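Local coordinates for Serine/threonine/tyrosine-interacting protein (Homo sapiens, PDB 2R0B) that is a catalytically inactive phosphatase that anchors the kinases ERK1 and ERK2 in the nucleus and, by binding the F-box of FBXW7, keeps FBXW7 out of the SCF ubiquitin ligase, at residues 66-77 and 137-147. Sequence-based numbering, arbitrary orientation.
With SO4 (sulfate ion), chain C.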
ATOM      1  N   ASP A  66      -6.206   9.721   6.806  1.00 16.16           N
ATOM      2  CA  ASP A  66      -6.682   8.519   7.504  1.00 17.34           C
ATOM      3  C   ASP A  66      -7.934   8.792   8.334  1.00 17.72           C
ATOM      4  O   ASP A  66      -7.877   8.963   9.554  1.00 19.05           O
ATOM      5  CB  ASP A  66      -5.583   7.882   8.370  1.00 15.92           C
ATOM      6  CG  ASP A  66      -6.030   6.575   9.008  1.00 18.26           C
ATOM      7  OD1 ASP A  66      -6.904   5.901   8.422  1.00 21.03           O
ATOM      8  OD2 ASP A  66      -5.511   6.213  10.088  1.00 18.51           O
ATOM      9  N   ASN A  67      -9.072   8.888   7.655  1.00 19.18           N
ATOM     10  CA  ASN A  67     -10.346   9.040   8.346  1.00 19.97           C
ATOM     11  C   ASN A  67     -11.485   8.374   7.573  1.00 20.01           C
ATOM     12  O   ASN A  67     -11.387   8.224   6.355  1.00 19.03           O
ATOM     13  CB  ASN A  67     -10.642  10.494   8.725  1.00 21.69           C
ATOM     14  CG  ASN A  67     -11.027  11.346   7.551  1.00 23.78           C
ATOM     15  OD1 ASN A  67     -12.093  11.161   6.951  1.00 28.12           O
ATOM     16  ND2 ASN A  67     -10.200  12.331   7.249  1.00 28.71           N
ATOM     17  N   PRO A  68     -12.540   7.950   8.288  1.00 20.70           N
ATOM     18  CA  PRO A  68     -13.618   7.176   7.644  1.00 21.50           C
ATOM     19  C   PRO A  68     -14.402   7.843   6.503  1.00 22.05           C
ATOM     20  O   PRO A  68     -15.106   7.147   5.757  1.00 22.61           O
ATOM     21  CB  PRO A  68     -14.530   6.758   8.806  1.00 21.21           C
ATOM     22  CG  PRO A  68     -14.103   7.550  10.002  1.00 22.65           C
ATOM     23  CD  PRO A  68     -12.733   8.113   9.743  1.00 20.83           C
ATOM     24  N   VAL A  69     -14.308   9.157   6.347  1.00 21.08           N
ATOM     25  CA  VAL A  69     -15.002   9.765   5.210  1.00 21.84           C
ATOM     26  C   VAL A  69     -14.092  10.056   4.005  1.00 20.76           C
ATOM     27  O   VAL A  69     -14.561  10.470   2.949  1.00 21.59           O
ATOM     28  CB  VAL A  69     -15.836  11.007   5.613  1.00 22.56           C
ATOM     29  CG1 VAL A  69     -16.619  10.722   6.892  1.00 24.43           C
ATOM     30  CG2 VAL A  69     -14.956  12.218   5.791  1.00 23.07           C
ATOM     31  N   GLU A  70     -12.789   9.849   4.169  1.00 18.85           N
ATOM     32  CA  GLU A  70     -11.854  10.060   3.060  1.00 18.28           C
ATOM     33  C   GLU A  70     -12.181   9.045   1.958  1.00 17.04           C
ATOM     34  O   GLU A  70     -12.438   7.877   2.228  1.00 16.79           O
ATOM     35  CB  GLU A  70     -10.401   9.914   3.535  1.00 18.37           C
ATOM     36  CG  GLU A  70      -9.329   9.909   2.420  1.00 19.96           C
ATOM     37  CD  GLU A  70      -9.254  11.227   1.659  1.00 22.20           C
ATOM     38  OE1 GLU A  70      -8.288  11.996   1.903  1.00 21.71           O
ATOM     39  OE2 GLU A  70     -10.186  11.510   0.857  1.00 22.13           O
ATOM     40  N   ASN A  71     -12.232   9.511   0.722  1.00 16.43           N
ATOM     41  CA  ASN A  71     -12.441   8.628  -0.419  1.00 17.09           C
ATOM     42  C   ASN A  71     -11.122   8.031  -0.889  1.00 16.76           C
ATOM     43  O   ASN A  71     -10.243   8.746  -1.419  1.00 17.35           O
ATOM     44  CB  ASN A  71     -13.103   9.416  -1.557  1.00 17.04           C
ATOM     45  CG  ASN A  71     -13.315   8.596  -2.836  1.00 18.23           C
ATOM     46  OD1 ASN A  71     -12.665   7.569  -3.081  1.00 17.25           O
ATOM     47  ND2 ASN A  71     -14.237   9.076  -3.677  1.00 19.46           N
ATOM     48  N   ILE A  72     -10.977   6.719  -0.702  1.00 15.62           N
ATOM     49  CA  ILE A  72      -9.836   5.991  -1.292  1.00 15.33           C
ATOM     50  C   ILE A  72     -10.246   5.084  -2.457  1.00 14.64           C
ATOM     51  O   ILE A  72      -9.408   4.727  -3.269  1.00 13.35           O
ATOM     52  CB  ILE A  72      -9.061   5.136  -0.254  1.00 15.68           C
ATOM     53  CG1 ILE A  72      -9.945   4.027   0.342  1.00 13.37           C
ATOM     54  CG2 ILE A  72      -8.431   6.034   0.812  1.00 14.77           C
ATOM     55  CD1 ILE A  72      -9.177   3.111   1.354  1.00 16.45           C
ATOM     56  N   ILE A  73     -11.519   4.703  -2.546  1.00 13.76           N
ATOM     57  CA  ILE A  73     -11.970   3.869  -3.677  1.00 15.31           C
ATOM     58  C   ILE A  73     -11.661   4.505  -5.041  1.00 14.97           C
ATOM     59  O   ILE A  73     -11.329   3.801  -5.995  1.00 14.60           O
ATOM     60  CB  ILE A  73     -13.466   3.470  -3.538  1.00 14.23           C
ATOM     61  CG1 ILE A  73     -13.859   2.438  -4.596  1.00 15.25           C
ATOM     62  CG2 ILE A  73     -14.364   4.712  -3.565  1.00 17.10           C
ATOM     63  CD1 ILE A  73     -15.289   1.897  -4.431  1.00 16.84           C
ATOM     64  N   ARG A  74     -11.728   5.841  -5.120  1.00 15.46           N
ATOM     65  CA  ARG A  74     -11.366   6.531  -6.363  1.00 15.67           C
ATOM     66  C   ARG A  74      -9.969   6.161  -6.908  1.00 15.36           C
ATOM     67  O   ARG A  74      -9.727   6.287  -8.117  1.00 15.76           O
ATOM     68  CB  ARG A  74     -11.480   8.054  -6.196  1.00 15.30           C
ATOM     69  CG  ARG A  74     -10.510   8.624  -5.154  1.00 17.58           C
ATOM     70  CD  ARG A  74     -10.745  10.081  -4.891  1.00 19.24           C
ATOM     71  NE  ARG A  74     -10.088  10.496  -3.660  1.00 20.79           N
ATOM     72  CZ  ARG A  74      -9.471  11.663  -3.482  1.00 23.77           C
ATOM     73  NH1 ARG A  74      -9.401  12.559  -4.458  1.00 23.56           N
ATOM     74  NH2 ARG A  74      -8.905  11.933  -2.316  1.00 24.94           N
ATOM     75  N   PHE A  75      -9.068   5.711  -6.025  1.00 14.48           N
ATOM     76  CA  PHE A  75      -7.680   5.424  -6.427  1.00 13.33           C
ATOM     77  C   PHE A  75      -7.376   3.919  -6.572  1.00 13.06           C
ATOM     78  O   PHE A  75      -6.274   3.562  -7.054  1.00 12.37           O
ATOM     79  CB  PHE A  75      -6.649   6.046  -5.451  1.00 13.03           C
ATOM     80  CG  PHE A  75      -6.573   7.562  -5.494  1.00 14.70           C
ATOM     81  CD1 PHE A  75      -6.317   8.233  -6.687  1.00 15.55           C
ATOM     82  CD2 PHE A  75      -6.729   8.310  -4.328  1.00 15.51           C
ATOM     83  CE1 PHE A  75      -6.270   9.636  -6.708  1.00 17.73           C
ATOM     84  CE2 PHE A  75      -6.664   9.699  -4.335  1.00 18.42           C
ATOM     85  CZ  PHE A  75      -6.426  10.365  -5.526  1.00 17.01           C
ATOM     86  N   PHE A  76      -8.323   3.041  -6.220  1.00 13.00           N
ATOM     87  CA  PHE A  76      -8.068   1.606  -6.364  1.00 13.16           C
ATOM     88  C   PHE A  76      -7.656   1.174  -7.792  1.00 14.18           C
ATOM     89  O   PHE A  76      -6.719   0.424  -7.931  1.00 14.19           O
ATOM     90  CB  PHE A  76      -9.225   0.749  -5.815  1.00 13.46           C
ATOM     91  CG  PHE A  76      -9.393   0.845  -4.307  1.00 13.49           C
ATOM     92  CD1 PHE A  76      -8.337   1.240  -3.493  1.00 13.15           C
ATOM     93  CD2 PHE A  76     -10.591   0.498  -3.708  1.00 13.32           C
ATOM     94  CE1 PHE A  76      -8.501   1.323  -2.083  1.00 15.10           C
ATOM     95  CE2 PHE A  76     -10.763   0.578  -2.316  1.00 13.22           C
ATOM     96  CZ  PHE A  76      -9.718   0.975  -1.508  1.00 15.81           C
ATOM     97  N   PRO A  77      -8.358   1.664  -8.853  1.00 14.56           N
ATOM     98  CA  PRO A  77      -7.914   1.293 -10.204  1.00 14.92           C
ATOM     99  C   PRO A  77      -6.484   1.728 -10.511  1.00 14.97           C
ATOM    100  O   PRO A  77      -5.740   0.938 -11.099  1.00 15.07           O
ATOM    101  CB  PRO A  77      -8.954   1.984 -11.125  1.00 15.09           C
ATOM    102  CG  PRO A  77     -10.197   2.069 -10.227  1.00 14.29           C
ATOM    103  CD  PRO A  77      -9.602   2.462  -8.891  1.00 15.25           C
ATOM    104  N   ASN A 137      -9.557   1.750   8.884  1.00 15.81           N
ATOM    105  CA  ASN A 137     -10.755   2.306   9.537  1.00 15.17           C
ATOM    106  C   ASN A 137     -12.025   1.777   8.861  1.00 14.33           C
ATOM    107  O   ASN A 137     -11.966   1.242   7.754  1.00 14.50           O
ATOM    108  CB  ASN A 137     -10.720   3.855   9.625  1.00 15.45           C
ATOM    109  CG  ASN A 137     -10.949   4.546   8.301  1.00 16.63           C
ATOM    110  OD1 ASN A 137     -11.939   4.299   7.600  1.00 16.82           O
ATOM    111  ND2 ASN A 137     -10.051   5.466   7.961  1.00 17.56           N
ATOM    112  N   ALA A 138     -13.161   1.953   9.523  1.00 15.12           N
ATOM    113  CA  ALA A 138     -14.420   1.376   9.064  1.00 14.53           C
ATOM    114  C   ALA A 138     -14.861   1.931   7.721  1.00 14.76           C
ATOM    115  O   ALA A 138     -15.456   1.207   6.916  1.00 14.75           O
ATOM    116  CB  ALA A 138     -15.523   1.594  10.130  1.00 15.21           C
ATOM    117  N   GLY A 139     -14.525   3.191   7.450  1.00 15.00           N
ATOM    118  CA  GLY A 139     -14.915   3.806   6.186  1.00 15.22           C
ATOM    119  C   GLY A 139     -14.203   3.096   5.053  1.00 14.62           C
ATOM    120  O   GLY A 139     -14.787   2.806   4.001  1.00 15.54           O
ATOM    121  N   PHE A 140     -12.936   2.788   5.304  1.00 14.24           N
ATOM    122  CA  PHE A 140     -12.074   2.111   4.355  1.00 14.31           C
ATOM    123  C   PHE A 140     -12.555   0.674   4.138  1.00 13.93           C
ATOM    124  O   PHE A 140     -12.500   0.152   3.013  1.00 14.89           O
ATOM    125  CB  PHE A 140     -10.627   2.094   4.868  1.00 13.41           C
ATOM    126  CG  PHE A 140      -9.941   3.436   4.829  1.00 13.68           C
ATOM    127  CD1 PHE A 140     -10.548   4.554   4.257  1.00 14.32           C
ATOM    128  CD2 PHE A 140      -8.650   3.570   5.364  1.00 13.62           C
ATOM    129  CE1 PHE A 140      -9.860   5.787   4.202  1.00 14.47           C
ATOM    130  CE2 PHE A 140      -7.975   4.800   5.319  1.00 12.55           C
ATOM    131  CZ  PHE A 140      -8.583   5.898   4.753  1.00 15.08           C
ATOM    132  N   VAL A 141     -13.031   0.026   5.198  1.00 14.26           N
ATOM    133  CA  VAL A 141     -13.546  -1.338   5.059  1.00 14.36           C
ATOM    134  C   VAL A 141     -14.780  -1.359   4.155  1.00 13.96           C
ATOM    135  O   VAL A 141     -14.858  -2.147   3.204  1.00 12.97           O
ATOM    136  CB  VAL A 141     -13.854  -1.974   6.400  1.00 14.11           C
ATOM    137  CG1 VAL A 141     -14.496  -3.370   6.191  1.00 14.62           C
ATOM    138  CG2 VAL A 141     -12.588  -2.079   7.231  1.00 14.94           C
ATOM    139  N   HIS A 142     -15.731  -0.475   4.441  1.00 14.11           N
ATOM    140  CA  HIS A 142     -16.868  -0.305   3.548  1.00 14.63           C
ATOM    141  C   HIS A 142     -16.448  -0.049   2.098  1.00 13.70           C
ATOM    142  O   HIS A 142     -17.063  -0.604   1.178  1.00 14.81           O
ATOM    143  CB  HIS A 142     -17.791   0.802   4.053  1.00 15.33           C
ATOM    144  CG  HIS A 142     -18.617   0.396   5.228  1.00 19.57           C
ATOM    145  ND1 HIS A 142     -19.977   0.173   5.143  1.00 25.04           N
ATOM    146  CD2 HIS A 142     -18.270   0.121   6.506  1.00 24.30           C
ATOM    147  CE1 HIS A 142     -20.438  -0.184   6.329  1.00 24.94           C
ATOM    148  NE2 HIS A 142     -19.420  -0.231   7.174  1.00 26.88           N
ATOM    149  N   GLN A 143     -15.434   0.801   1.889  1.00 13.00           N
ATOM    150  CA  GLN A 143     -15.028   1.132   0.508  1.00 13.40           C
ATOM    151  C   GLN A 143     -14.370  -0.052  -0.199  1.00 13.16           C
ATOM    152  O   GLN A 143     -14.519  -0.208  -1.418  1.00 13.66           O
ATOM    153  CB  GLN A 143     -14.121   2.358   0.455  1.00 12.92           C
ATOM    154  CG  GLN A 143     -14.854   3.646   0.750  1.00 13.09           C
ATOM    155  CD  GLN A 143     -13.940   4.832   0.790  1.00 13.99           C
ATOM    156  OE1 GLN A 143     -13.213   5.129  -0.179  1.00 15.37           O
ATOM    157  NE2 GLN A 143     -13.984   5.548   1.907  1.00 15.26           N
ATOM    158  N   LEU A 144     -13.673  -0.888   0.575  1.00 13.20           N
ATOM    159  CA  LEU A 144     -13.113  -2.132   0.037  1.00 13.92           C
ATOM    160  C   LEU A 144     -14.217  -3.066  -0.482  1.00 13.41           C
ATOM    161  O   LEU A 144     -14.135  -3.600  -1.590  1.00 14.67           O
ATOM    162  CB  LEU A 144     -12.273  -2.810   1.114  1.00 14.14           C
ATOM    163  CG  LEU A 144     -10.944  -2.060   1.234  1.00 14.38           C
ATOM    164  CD1 LEU A 144     -10.255  -2.393   2.559  1.00 14.69           C
ATOM    165  CD2 LEU A 144     -10.027  -2.373   0.024  1.00 13.87           C
ATOM    166  N   GLN A 145     -15.243  -3.253   0.343  1.00 14.05           N
ATOM    167  CA  GLN A 145     -16.433  -4.027  -0.021  1.00 13.86           C
ATOM    168  C   GLN A 145     -17.188  -3.444  -1.222  1.00 14.02           C
ATOM    169  O   GLN A 145     -17.673  -4.179  -2.106  1.00 14.03           O
ATOM    170  CB  GLN A 145     -17.312  -4.164   1.236  1.00 14.20           C
ATOM    171  CG  GLN A 145     -16.564  -4.890   2.376  1.00 14.69           C
ATOM    172  CD  GLN A 145     -17.275  -4.788   3.722  1.00 14.99           C
ATOM    173  OE1 GLN A 145     -17.743  -3.719   4.117  1.00 16.39           O
ATOM    174  NE2 GLN A 145     -17.353  -5.911   4.437  1.00 16.62           N
ATOM    175  N   GLU A 146     -17.251  -2.119  -1.269  1.00 13.14           N
ATOM    176  CA  GLU A 146     -17.947  -1.397  -2.318  1.00 13.73           C
ATOM    177  C   GLU A 146     -17.237  -1.616  -3.663  1.00 14.19           C
ATOM    178  O   GLU A 146     -17.888  -1.747  -4.683  1.00 15.28           O
ATOM    179  CB  GLU A 146     -18.007   0.093  -1.944  1.00 13.32           C
ATOM    180  CG  GLU A 146     -18.660   1.044  -2.959  1.00 13.99           C
ATOM    181  CD  GLU A 146     -18.377   2.502  -2.653  1.00 15.80           C
ATOM    182  OE1 GLU A 146     -17.770   2.805  -1.626  1.00 16.73           O
ATOM    183  OE2 GLU A 146     -18.744   3.378  -3.476  1.00 22.00           O
ATOM    184  N   TYR A 147     -15.907  -1.666  -3.638  1.00 14.33           N
ATOM    185  CA  TYR A 147     -15.099  -1.806  -4.833  1.00 14.60           C
ATOM    186  C   TYR A 147     -15.227  -3.249  -5.334  1.00 14.85           C
ATOM    187  O   TYR A 147     -15.275  -3.485  -6.536  1.00 14.62           O
ATOM    188  CB  TYR A 147     -13.636  -1.426  -4.525  1.00 15.39           C
ATOM    189  CG  TYR A 147     -12.693  -1.540  -5.710  1.00 16.13           C
ATOM    190  CD1 TYR A 147     -12.903  -0.787  -6.875  1.00 17.03           C
ATOM    191  CD2 TYR A 147     -11.591  -2.403  -5.662  1.00 15.92           C
ATOM    192  CE1 TYR A 147     -12.034  -0.908  -7.973  1.00 19.39           C
ATOM    193  CE2 TYR A 147     -10.723  -2.534  -6.751  1.00 16.90           C
ATOM    194  CZ  TYR A 147     -10.944  -1.781  -7.896  1.00 18.17           C
ATOM    195  OH  TYR A 147     -10.086  -1.898  -8.980  1.00 20.67           O
TER
HETATM  196  S   SO4 C   2     -17.049  -9.682   3.704  1.00 25.37           S
HETATM  197  O1  SO4 C   2     -17.745 -10.661   2.847  1.00 30.55           O
HETATM  198  O2  SO4 C   2     -16.992  -8.481   2.878  1.00 26.07           O
HETATM  199  O3  SO4 C   2     -17.806  -9.499   4.931  1.00 31.42           O
HETATM  200  O4  SO4 C   2     -15.731 -10.234   3.981  1.00 28.73           O
HETATM  201  O   HOH W   1     -16.327   6.476   3.596  1.00 27.78           O
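In this dual-specificity phosphatase domain, the loop that in active relatives carries the general-acid aspartate, residues 66-77, ending at the start of helix 76-88, packs along helix 138-152, where Gln-143 ties the loop backbone down. The glutamine amide works at both ends: NE2 donates to Glu-70 O at 2.8 Å, almost straight at 177° and within its own amide plane, while OE1 accepts from Ile-72 N (2.8 Å) and Ile-73 N (2.9 Å), both lying in its carbonyl plane. Three bonds thus fix the rotation of the amide. A leucine here would probably leave these two backbone N-H groups and the Glu-70 carbonyl without their mates, and the loop less firmly held to the helix. A water also joins Pro-68 O to NE2, weakly at the latter.

Next to this clamp, Ile-72 lays CD1 over one face of the Phe-140 ring, 3.8 Å from its centroid; CG1 lies between backbone N and carbonyl carbon (chi1 63°), which carries the methyl onto the ring. Asn-137 ND2 covers the opposite face and donates to Asp-66 OD1, an oxygen that Ser-102 also binds, whereas Asn-137 OD1 caps the helix at Phe-140 N. Gly-139 lets the loop come close, its CA 3.4 Å from Pro-68 O in a CA-H...O contact. Farther along the helix, Ile-73 CD1 rests on Glu-146 and Tyr-147. Phe-76 turns its edge to the face of Tyr-147 in a T-shaped pair with planes 60° apart, and its CB sits 3.7 Å from the Tyr-147 ring centroid.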